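Local coordinates for L0028 (Mitochondria associated protein) (Escherichia coli, PDB 3GCG) that probably acts as a secreted WxxxE-family effector, a SopE-like guanine-nucleotide exchange factor that switches on the Rho-type GTPase Cdc42 of the host, at residues A157-Q160 with N161-E165; T40-W43 with F44-E47; F128-Q131 with T132-E136. All blocks are in the same frame, centred on the assembly; numbering follows the deposited sequence.

Contact 1: A157-Q160 with N161-E165; sequences AITQ and NAILE
Methyl CG2 of Thr159 meets CD1 of Ile163, one helical turn further on, at 4.1 Å, the two side chains passing each other at a slant. The same isoleucine lies along the carbonyl of Thr159, with CG1 3.4 Å from Thr159 O. Ile163 N donates to Thr159 O at 2.8 Å in a nearly straight bond (166° at the hydrogen). A second, weak bond runs from Ala162 N to Thr159 O, also at 2.8 Å. Asn161 N to Ala157 O (3.0 Å) and Leu164 N to Gln160 O (2.9 Å) continue the i to i+4 bonding of the helix on the exposed side. The rotation of Thr159 (chi1 -60°) sends CG2 opposite the backbone N and leaves OG1 beside it, turned back to hydrogen-bond with the carbonyl of Ile155. Beyond this first shell, Thr159 packs on Val56 and Thr59 of helix 41-67 and on Val83 of helix 73-87. Ile163 lies on Leu60 and Tyr63, while Ala162 meets Ile79 and Ile158 touches Ala86 and Leu87. This is an amphipathic helix seen at its buried stripe, an i to i+4 pair of branched residues through which helix 152-166 docks on two others in an all-helical bundle.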
ATOM      1  N   ALA B 157      -3.555  23.502  -0.358  1.00 20.96           N
ATOM      2  CA  ALA B 157      -3.337  24.867   0.122  1.00 20.77           C
ATOM      3  C   ALA B 157      -3.576  24.951   1.631  1.00 21.07           C
ATOM      4  O   ALA B 157      -2.769  25.508   2.369  1.00 17.07           O
ATOM      5  CB  ALA B 157      -4.264  25.833  -0.618  1.00 20.47           C
ATOM      6  N   ILE B 158      -4.698  24.396   2.079  1.00 21.08           N
ATOM      7  CA  ILE B 158      -5.020  24.391   3.494  1.00 21.51           C
ATOM      8  C   ILE B 158      -3.887  23.723   4.275  1.00 21.29           C
ATOM      9  O   ILE B 158      -3.465  24.223   5.318  1.00 21.25           O
ATOM     10  CB  ILE B 158      -6.334  23.635   3.746  1.00 23.83           C
ATOM     11  CG1 ILE B 158      -7.497  24.413   3.121  1.00 21.94           C
ATOM     12  CG2 ILE B 158      -6.533  23.415   5.239  1.00 23.17           C
ATOM     13  CD1 ILE B 158      -8.842  23.720   3.253  1.00 24.63           C
ATOM     14  N   THR B 159      -3.390  22.601   3.760  1.00 20.47           N
ATOM     15  CA  THR B 159      -2.298  21.879   4.412  1.00 21.11           C
ATOM     16  C   THR B 159      -1.030  22.733   4.457  1.00 21.96           C
ATOM     17  O   THR B 159      -0.378  22.834   5.499  1.00 20.07           O
ATOM     18  CB  THR B 159      -1.981  20.557   3.678  1.00 21.31           C
ATOM     19  OG1 THR B 159      -3.147  19.722   3.669  1.00 20.58           O
ATOM     20  CG2 THR B 159      -0.833  19.823   4.360  1.00 18.60           C
ATOM     21  N   GLN B 160      -0.686  23.341   3.323  1.00 22.81           N
ATOM     22  CA  GLN B 160       0.496  24.197   3.232  1.00 24.45           C
ATOM     23  C   GLN B 160       0.456  25.267   4.319  1.00 23.78           C
ATOM     24  O   GLN B 160       1.472  25.579   4.951  1.00 24.08           O
ATOM     25  CB  GLN B 160       0.562  24.883   1.858  1.00 28.00           C
ATOM     26  CG  GLN B 160       0.957  23.969   0.711  1.00 34.47           C
ATOM     27  CD  GLN B 160       1.018  24.692  -0.626  1.00 37.79           C
ATOM     28  OE1 GLN B 160       0.017  25.243  -1.095  1.00 39.45           O
ATOM     29  NE2 GLN B 160       2.195  24.686  -1.252  1.00 39.10           N
ATOM     30  N   ASN B 161      -0.729  25.829   4.521  1.00 21.23           N
ATOM     31  CA  ASN B 161      -0.932  26.868   5.518  1.00 21.23           C
ATOM     32  C   ASN B 161      -0.787  26.291   6.925  1.00 20.74           C
ATOM     33  O   ASN B 161      -0.428  27.006   7.856  1.00 21.39           O
ATOM     34  CB  ASN B 161      -2.320  27.492   5.342  1.00 22.44           C
ATOM     35  CG  ASN B 161      -2.367  28.936   5.800  1.00 26.27           C
ATOM     36  OD1 ASN B 161      -2.981  29.257   6.819  1.00 28.99           O
ATOM     37  ND2 ASN B 161      -1.708  29.815   5.051  1.00 23.66           N
ATOM     38  N   ALA B 162      -1.081  25.001   7.078  1.00 19.98           N
ATOM     39  CA  ALA B 162      -0.949  24.342   8.376  1.00 19.56           C
ATOM     40  C   ALA B 162       0.540  24.142   8.632  1.00 19.21           C
ATOM     41  O   ALA B 162       1.047  24.436   9.716  1.00 19.51           O
ATOM     42  CB  ALA B 162      -1.667  22.991   8.364  1.00 18.86           C
ATOM     43  N   ILE B 163       1.240  23.636   7.621  1.00 18.02           N
ATOM     44  CA  ILE B 163       2.674  23.416   7.737  1.00 20.43           C
ATOM     45  C   ILE B 163       3.355  24.739   8.119  1.00 22.33           C
ATOM     46  O   ILE B 163       4.202  24.788   9.013  1.00 18.62           O
ATOM     47  CB  ILE B 163       3.260  22.908   6.404  1.00 20.26           C
ATOM     48  CG1 ILE B 163       2.677  21.533   6.080  1.00 19.09           C
ATOM     49  CG2 ILE B 163       4.785  22.840   6.489  1.00 18.92           C
ATOM     50  CD1 ILE B 163       3.101  20.994   4.723  1.00 18.99           C
ATOM     51  N   LEU B 164       2.971  25.812   7.437  1.00 23.70           N
ATOM     52  CA  LEU B 164       3.543  27.118   7.713  1.00 27.05           C
ATOM     53  C   LEU B 164       3.287  27.527   9.161  1.00 27.09           C
ATOM     54  O   LEU B 164       4.176  28.026   9.846  1.00 26.70           O
ATOM     55  CB  LEU B 164       2.936  28.165   6.779  1.00 29.04           C
ATOM     56  CG  LEU B 164       3.950  29.041   6.040  1.00 32.45           C
ATOM     57  CD1 LEU B 164       3.206  30.168   5.324  1.00 34.40           C
ATOM     58  CD2 LEU B 164       4.975  29.614   7.027  1.00 32.90           C
ATOM     59  N   GLU B 165       2.061  27.307   9.620  1.00 27.30           N
ATOM     60  CA  GLU B 165       1.683  27.667  10.975  1.00 28.43           C
ATOM     61  C   GLU B 165       2.337  26.832  12.073  1.00 29.93           C
ATOM     62  O   GLU B 165       2.757  27.369  13.097  1.00 32.64           O
ATOM     63  CB  GLU B 165       0.170  27.574  11.129  1.00 26.01           C
ATOM     64  CG  GLU B 165      -0.339  28.039  12.479  1.00 28.61           C
ATOM     65  CD  GLU B 165      -1.837  27.872  12.606  1.00 28.40           C
ATOM     66  OE1 GLU B 165      -2.517  27.884  11.561  1.00 30.38           O
ATOM     67  OE2 GLU B 165      -2.337  27.741  13.742  1.00 29.99           O
TER

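Contact 2: T40-W43 with F44-E47; sequences TQQW and FQQE
Trp43 and Glu47 run side by side in the same direction, one helical turn apart, with the indole and carboxylate planes only 14° from parallel. Glu47 CB sits over one face of the indole, displaced toward its rim, and CG follows at 3.9 Å from Trp43 CZ2. Glu47 gets there because its CG stands opposite the backbone N (chi1 176°) before the chain bends at the next bond, which carries the carboxylate along the indole. Both polar ends are then tied to the same neighbour: Ser99 OG is hydrogen-bonded to Trp43 NE1 and to Glu47 OE2, while OE1 takes Ser98 OG. The carboxylate is thus gripped at both oxygens, and the ring is fixed in rotation by its N-H.

Phe44, one residue on, points off another side of the helix. Its CB lies 4.2 Å from Trp43 CE3, the CZ3 corner of the indole comes to the edge of the phenyl ring near its plane, and the ring stacks on Phe147. On the more exposed side, the Gln42 and Gln45 side chains also run alongside each other, but their amides are turned 73° apart, with the two NE2 atoms 3.6 Å from each other. Gln46 brings CG to 3.1 Å from Gln42 O, and its amide makes hydrogen bonds to another protein chain. Backbone bonds underlie all this, among them Glu47 N to Trp43 O at 2.9 Å and Phe44 N to Thr40 O, also at 2.9 Å. Leu27, Leu28 and Val31 of helix 20-32 and Ile100 of helix 99-105 wrap the indole. Tryptophan and glutamate four residues apart on a helix form the WxxxE signature of this effector family, here a clamp that joins the start of helix 41-67 to the start of helix 99-105.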
ATOM      1  N   THR B  40     -22.743   1.441  -0.415  1.00 33.38           N
ATOM      2  CA  THR B  40     -21.526   2.112  -0.851  1.00 34.54           C
ATOM      3  C   THR B  40     -21.202   3.241   0.122  1.00 34.47           C
ATOM      4  O   THR B  40     -20.217   3.959  -0.052  1.00 31.81           O
ATOM      5  CB  THR B  40     -21.683   2.710  -2.276  1.00 35.05           C
ATOM      6  OG1 THR B  40     -22.773   3.644  -2.291  1.00 35.62           O
ATOM      7  CG2 THR B  40     -21.948   1.613  -3.293  1.00 34.19           C
ATOM      8  N   GLN B  41     -22.043   3.377   1.146  1.00 34.78           N
ATOM      9  CA  GLN B  41     -21.893   4.418   2.161  1.00 35.82           C
ATOM     10  C   GLN B  41     -20.605   4.259   2.960  1.00 32.76           C
ATOM     11  O   GLN B  41     -19.834   5.201   3.119  1.00 32.97           O
ATOM     12  CB  GLN B  41     -23.065   4.379   3.141  1.00 39.10           C
ATOM     13  CG  GLN B  41     -24.440   4.221   2.517  1.00 46.43           C
ATOM     14  CD  GLN B  41     -25.508   3.922   3.568  1.00 50.54           C
ATOM     15  OE1 GLN B  41     -25.376   2.977   4.355  1.00 53.45           O
ATOM     16  NE2 GLN B  41     -26.568   4.726   3.585  1.00 51.94           N
ATOM     17  N   GLN B  42     -20.391   3.064   3.489  1.00 30.92           N
ATOM     18  CA  GLN B  42     -19.199   2.808   4.277  1.00 28.53           C
ATOM     19  C   GLN B  42     -17.962   3.030   3.417  1.00 25.97           C
ATOM     20  O   GLN B  42     -17.027   3.719   3.831  1.00 24.48           O
ATOM     21  CB  GLN B  42     -19.244   1.389   4.830  1.00 30.23           C
ATOM     22  CG  GLN B  42     -20.467   1.147   5.696  1.00 32.75           C
ATOM     23  CD  GLN B  42     -20.669   2.251   6.717  1.00 34.22           C
ATOM     24  OE1 GLN B  42     -19.839   2.446   7.603  1.00 35.42           O
ATOM     25  NE2 GLN B  42     -21.772   2.988   6.589  1.00 34.49           N
ATOM     26  N   TRP B  43     -17.971   2.465   2.213  1.00 21.41           N
ATOM     27  CA  TRP B  43     -16.853   2.642   1.300  1.00 20.17           C
ATOM     28  C   TRP B  43     -16.585   4.134   1.086  1.00 19.47           C
ATOM     29  O   TRP B  43     -15.435   4.579   1.130  1.00 17.84           O
ATOM     30  CB  TRP B  43     -17.139   1.994  -0.060  1.00 18.60           C
ATOM     31  CG  TRP B  43     -16.101   2.368  -1.072  1.00 17.40           C
ATOM     32  CD1 TRP B  43     -14.850   1.828  -1.202  1.00 17.78           C
ATOM     33  CD2 TRP B  43     -16.166   3.452  -2.006  1.00 17.14           C
ATOM     34  NE1 TRP B  43     -14.136   2.508  -2.156  1.00 15.78           N
ATOM     35  CE2 TRP B  43     -14.922   3.505  -2.673  1.00 17.54           C
ATOM     36  CE3 TRP B  43     -17.162   4.375  -2.359  1.00 16.32           C
ATOM     37  CZ2 TRP B  43     -14.637   4.458  -3.656  1.00 13.67           C
ATOM     38  CZ3 TRP B  43     -16.879   5.319  -3.335  1.00 15.96           C
ATOM     39  CH2 TRP B  43     -15.627   5.347  -3.979  1.00 18.20           C
ATOM     40  N   PHE B  44     -17.648   4.899   0.848  1.00 19.16           N
ATOM     41  CA  PHE B  44     -17.517   6.340   0.610  1.00 22.53           C
ATOM     42  C   PHE B  44     -16.827   7.042   1.779  1.00 22.36           C
ATOM     43  O   PHE B  44     -15.908   7.836   1.580  1.00 22.62           O
ATOM     44  CB  PHE B  44     -18.894   6.977   0.379  1.00 24.90           C
ATOM     45  CG  PHE B  44     -18.836   8.427  -0.021  1.00 26.48           C
ATOM     46  CD1 PHE B  44     -18.574   8.789  -1.342  1.00 27.50           C
ATOM     47  CD2 PHE B  44     -19.019   9.436   0.929  1.00 26.72           C
ATOM     48  CE1 PHE B  44     -18.492  10.145  -1.716  1.00 30.69           C
ATOM     49  CE2 PHE B  44     -18.940  10.796   0.570  1.00 29.09           C
ATOM     50  CZ  PHE B  44     -18.676  11.151  -0.753  1.00 29.73           C
ATOM     51  N   GLN B  45     -17.282   6.746   2.994  1.00 23.11           N
ATOM     52  CA  GLN B  45     -16.712   7.339   4.199  1.00 23.91           C
ATOM     53  C   GLN B  45     -15.220   7.031   4.334  1.00 23.09           C
ATOM     54  O   GLN B  45     -14.404   7.931   4.553  1.00 20.04           O
ATOM     55  CB  GLN B  45     -17.453   6.825   5.444  1.00 26.55           C
ATOM     56  CG  GLN B  45     -18.831   7.446   5.670  1.00 31.85           C
ATOM     57  CD  GLN B  45     -19.513   6.947   6.945  1.00 35.87           C
ATOM     58  OE1 GLN B  45     -18.963   7.043   8.048  1.00 36.28           O
ATOM     59  NE2 GLN B  45     -20.724   6.417   6.796  1.00 36.94           N
ATOM     60  N   GLN B  46     -14.872   5.755   4.197  1.00 22.00           N
ATOM     61  CA  GLN B  46     -13.487   5.323   4.319  1.00 22.39           C
ATOM     62  C   GLN B  46     -12.568   5.921   3.257  1.00 21.92           C
ATOM     63  O   GLN B  46     -11.483   6.405   3.569  1.00 20.57           O
ATOM     64  CB  GLN B  46     -13.412   3.801   4.250  1.00 21.38           C
ATOM     65  CG  GLN B  46     -14.341   3.114   5.222  1.00 23.75           C
ATOM     66  CD  GLN B  46     -13.972   1.663   5.444  1.00 24.61           C
ATOM     67  OE1 GLN B  46     -13.324   1.036   4.600  1.00 22.03           O
ATOM     68  NE2 GLN B  46     -14.393   1.116   6.579  1.00 23.87           N
ATOM     69  N   GLU B  47     -13.006   5.879   2.004  1.00 22.32           N
ATOM     70  CA  GLU B  47     -12.211   6.416   0.911  1.00 23.09           C
ATOM     71  C   GLU B  47     -12.004   7.918   1.072  1.00 23.39           C
ATOM     72  O   GLU B  47     -10.899   8.418   0.879  1.00 24.42           O
ATOM     73  CB  GLU B  47     -12.881   6.123  -0.435  1.00 21.79           C
ATOM     74  CG  GLU B  47     -12.156   6.742  -1.613  1.00 23.14           C
ATOM     75  CD  GLU B  47     -10.773   6.148  -1.820  1.00 23.80           C
ATOM     76  OE1 GLU B  47      -9.950   6.810  -2.481  1.00 22.10           O
ATOM     77  OE2 GLU B  47     -10.517   5.020  -1.335  1.00 20.76           O
TER

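Contact 3: F128-Q131 with T132-E136; sequences FNTQ and TKMIE
Thr132 holds on to the preceding turn by both of its branches, OG1 to the Asn129 carbonyl and CG2 to the Phe128 ring. Among the hydrogen bonds, Asn129 O is gripped twice from the same face of its plane, by Thr132 OG1 at 2.8 Å and by Lys133 N at 2.9 Å. The hydroxyl comes in from the flank, at 123° to the C=O bond, because chi1 of 76° lodges it between the backbone N and the carbonyl carbon. Met134 N to Thr130 O and Ile135 N to Gln131 O extend the helical pattern.

Apolar contacts come next. Thr132 CG2 touches Phe128 CE2 at 3.6 Å, the two side chains crossing at about a right angle. With an alanine in place of Thr132, Asn129 O would probably be left with the Lys133 amide alone and the Phe128 ring, deprived of its methyl support, would be freer to shift. Elsewhere side chains run alongside one another: Thr130 CG2 with Met134 SD at 3.9 Å, and the Gln131 CG stem with Ile135 CD1, also at 3.9 Å.

Of the polar ends, Gln131 NE2 reaches Asn111 OD1, while Thr130 OG1 bonds back to Thr126 O, one turn earlier in the same helix. Phe128, Thr132 and Ile135 also pack on another protein chain, while Met134 and Thr130 meet Gln117 of helix 108-118. The whole is a two-faced helix whose side-chain hydroxyl bonds back to an i-3 carbonyl, a common threonine motif within helices.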
ATOM      1  N   PHE B 128       4.334   1.030 -17.416  1.00 22.13           N
ATOM      2  CA  PHE B 128       3.947   1.015 -16.011  1.00 21.78           C
ATOM      3  C   PHE B 128       3.956   2.420 -15.407  1.00 21.30           C
ATOM      4  O   PHE B 128       3.015   2.812 -14.730  1.00 20.64           O
ATOM      5  CB  PHE B 128       4.885   0.103 -15.210  1.00 18.34           C
ATOM      6  CG  PHE B 128       4.439  -0.139 -13.794  1.00 17.05           C
ATOM      7  CD1 PHE B 128       3.654  -1.251 -13.475  1.00 15.04           C
ATOM      8  CD2 PHE B 128       4.817   0.731 -12.773  1.00 14.16           C
ATOM      9  CE1 PHE B 128       3.254  -1.493 -12.151  1.00 14.96           C
ATOM     10  CE2 PHE B 128       4.420   0.499 -11.440  1.00 15.91           C
ATOM     11  CZ  PHE B 128       3.642  -0.614 -11.130  1.00 12.90           C
ATOM     12  N   ASN B 129       5.021   3.173 -15.644  1.00 23.26           N
ATOM     13  CA  ASN B 129       5.088   4.526 -15.102  1.00 24.35           C
ATOM     14  C   ASN B 129       3.960   5.382 -15.670  1.00 22.51           C
ATOM     15  O   ASN B 129       3.350   6.174 -14.960  1.00 22.79           O
ATOM     16  CB  ASN B 129       6.452   5.150 -15.392  1.00 23.23           C
ATOM     17  CG  ASN B 129       7.565   4.467 -14.626  1.00 27.87           C
ATOM     18  OD1 ASN B 129       7.306   3.697 -13.693  1.00 28.34           O
ATOM     19  ND2 ASN B 129       8.808   4.746 -15.004  1.00 27.27           N
ATOM     20  N   THR B 130       3.679   5.203 -16.952  1.00 24.06           N
ATOM     21  CA  THR B 130       2.602   5.931 -17.606  1.00 23.25           C
ATOM     22  C   THR B 130       1.307   5.547 -16.903  1.00 23.67           C
ATOM     23  O   THR B 130       0.460   6.401 -16.636  1.00 23.16           O
ATOM     24  CB  THR B 130       2.536   5.568 -19.119  1.00 25.36           C
ATOM     25  OG1 THR B 130       3.640   6.188 -19.797  1.00 26.49           O
ATOM     26  CG2 THR B 130       1.224   6.036 -19.750  1.00 23.12           C
ATOM     27  N   GLN B 131       1.160   4.263 -16.579  1.00 21.29           N
ATOM     28  CA  GLN B 131      -0.043   3.808 -15.893  1.00 20.49           C
ATOM     29  C   GLN B 131      -0.207   4.491 -14.539  1.00 19.55           C
ATOM     30  O   GLN B 131      -1.298   4.964 -14.201  1.00 15.65           O
ATOM     31  CB  GLN B 131      -0.021   2.293 -15.669  1.00 20.04           C
ATOM     32  CG  GLN B 131      -1.197   1.804 -14.819  1.00 18.57           C
ATOM     33  CD  GLN B 131      -1.070   0.358 -14.379  1.00 19.35           C
ATOM     34  OE1 GLN B 131      -0.191   0.013 -13.589  1.00 17.90           O
ATOM     35  NE2 GLN B 131      -1.954  -0.499 -14.887  1.00 16.91           N
ATOM     36  N   THR B 132       0.874   4.535 -13.764  1.00 20.68           N
ATOM     37  CA  THR B 132       0.818   5.145 -12.440  1.00 21.88           C
ATOM     38  C   THR B 132       0.524   6.633 -12.536  1.00 22.03           C
ATOM     39  O   THR B 132      -0.212   7.176 -11.718  1.00 22.85           O
ATOM     40  CB  THR B 132       2.123   4.947 -11.660  1.00 21.84           C
ATOM     41  OG1 THR B 132       3.115   5.843 -12.160  1.00 30.37           O
ATOM     42  CG2 THR B 132       2.622   3.541 -11.823  1.00 18.42           C
ATOM     43  N   LYS B 133       1.097   7.299 -13.534  1.00 23.01           N
ATOM     44  CA  LYS B 133       0.852   8.725 -13.696  1.00 23.61           C
ATOM     45  C   LYS B 133      -0.611   8.978 -14.037  1.00 22.03           C
ATOM     46  O   LYS B 133      -1.223   9.903 -13.517  1.00 19.98           O
ATOM     47  CB  LYS B 133       1.743   9.307 -14.791  1.00 26.97           C
ATOM     48  CG  LYS B 133       3.189   9.513 -14.356  1.00 32.82           C
ATOM     49  CD  LYS B 133       3.902  10.465 -15.300  1.00 36.80           C
ATOM     50  CE  LYS B 133       5.272  10.863 -14.762  1.00 40.71           C
ATOM     51  NZ  LYS B 133       5.817  12.063 -15.474  1.00 42.26           N
ATOM     52  N   MET B 134      -1.165   8.151 -14.914  1.00 21.50           N
ATOM     53  CA  MET B 134      -2.560   8.290 -15.306  1.00 21.19           C
ATOM     54  C   MET B 134      -3.471   7.913 -14.143  1.00 20.01           C
ATOM     55  O   MET B 134      -4.553   8.466 -14.003  1.00 19.39           O
ATOM     56  CB  MET B 134      -2.856   7.424 -16.536  1.00 21.59           C
ATOM     57  CG  MET B 134      -2.363   8.045 -17.846  1.00 22.07           C
ATOM     58  SD  MET B 134      -2.494   6.957 -19.293  1.00 24.13           S
ATOM     59  CE  MET B 134      -4.293   7.038 -19.646  1.00 20.02           C
ATOM     60  N   ILE B 135      -3.033   6.978 -13.305  1.00 20.73           N
ATOM     61  CA  ILE B 135      -3.834   6.579 -12.148  1.00 20.76           C
ATOM     62  C   ILE B 135      -3.962   7.762 -11.188  1.00 20.99           C
ATOM     63  O   ILE B 135      -5.030   7.997 -10.618  1.00 22.50           O
ATOM     64  CB  ILE B 135      -3.207   5.363 -11.389  1.00 17.87           C
ATOM     65  CG1 ILE B 135      -3.498   4.071 -12.149  1.00 15.50           C
ATOM     66  CG2 ILE B 135      -3.764   5.274  -9.971  1.00 14.01           C
ATOM     67  CD1 ILE B 135      -2.952   2.834 -11.478  1.00 15.78           C
ATOM     68  N   GLU B 136      -2.879   8.506 -11.010  1.00 19.79           N
ATOM     69  CA  GLU B 136      -2.921   9.660 -10.122  1.00 21.91           C
ATOM     70  C   GLU B 136      -3.915  10.693 -10.666  1.00 23.40           C
ATOM     71  O   GLU B 136      -4.801  11.157  -9.948  1.00 22.71           O
ATOM     72  CB  GLU B 136      -1.530  10.291 -10.003  1.00 22.58           C
ATOM     73  CG  GLU B 136      -1.491  11.537  -9.129  1.00 27.67           C
ATOM     74  CD  GLU B 136      -1.728  11.249  -7.649  1.00 29.87           C
ATOM     75  OE1 GLU B 136      -2.235  12.152  -6.945  1.00 29.97           O
ATOM     76  OE2 GLU B 136      -1.395  10.133  -7.184  1.00 31.78           O
TER

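How the contacts relate
The three contacts lie on three different helices and do not touch. The centres of contact 1 and contact 2 are 27 Å apart, those of contact 1 and contact 3 28 Å. Between contact 2 and contact 3 the centres are 24 Å apart and the nearest atoms about 10 Å. Contacts 2 and 3, on opposite sides of the chain's centre, both pack on another protein chain, probably the GTPase; contact 1 does not touch it. Helix 41-67 ties the set together, carrying contact 2 at its start, Arg54, which pairs with Glu136 of contact 3, and some of the residues packing on contact 1. Helix 99-105 likewise meets contact 2 through Ile100 and contact 3 through Gln105.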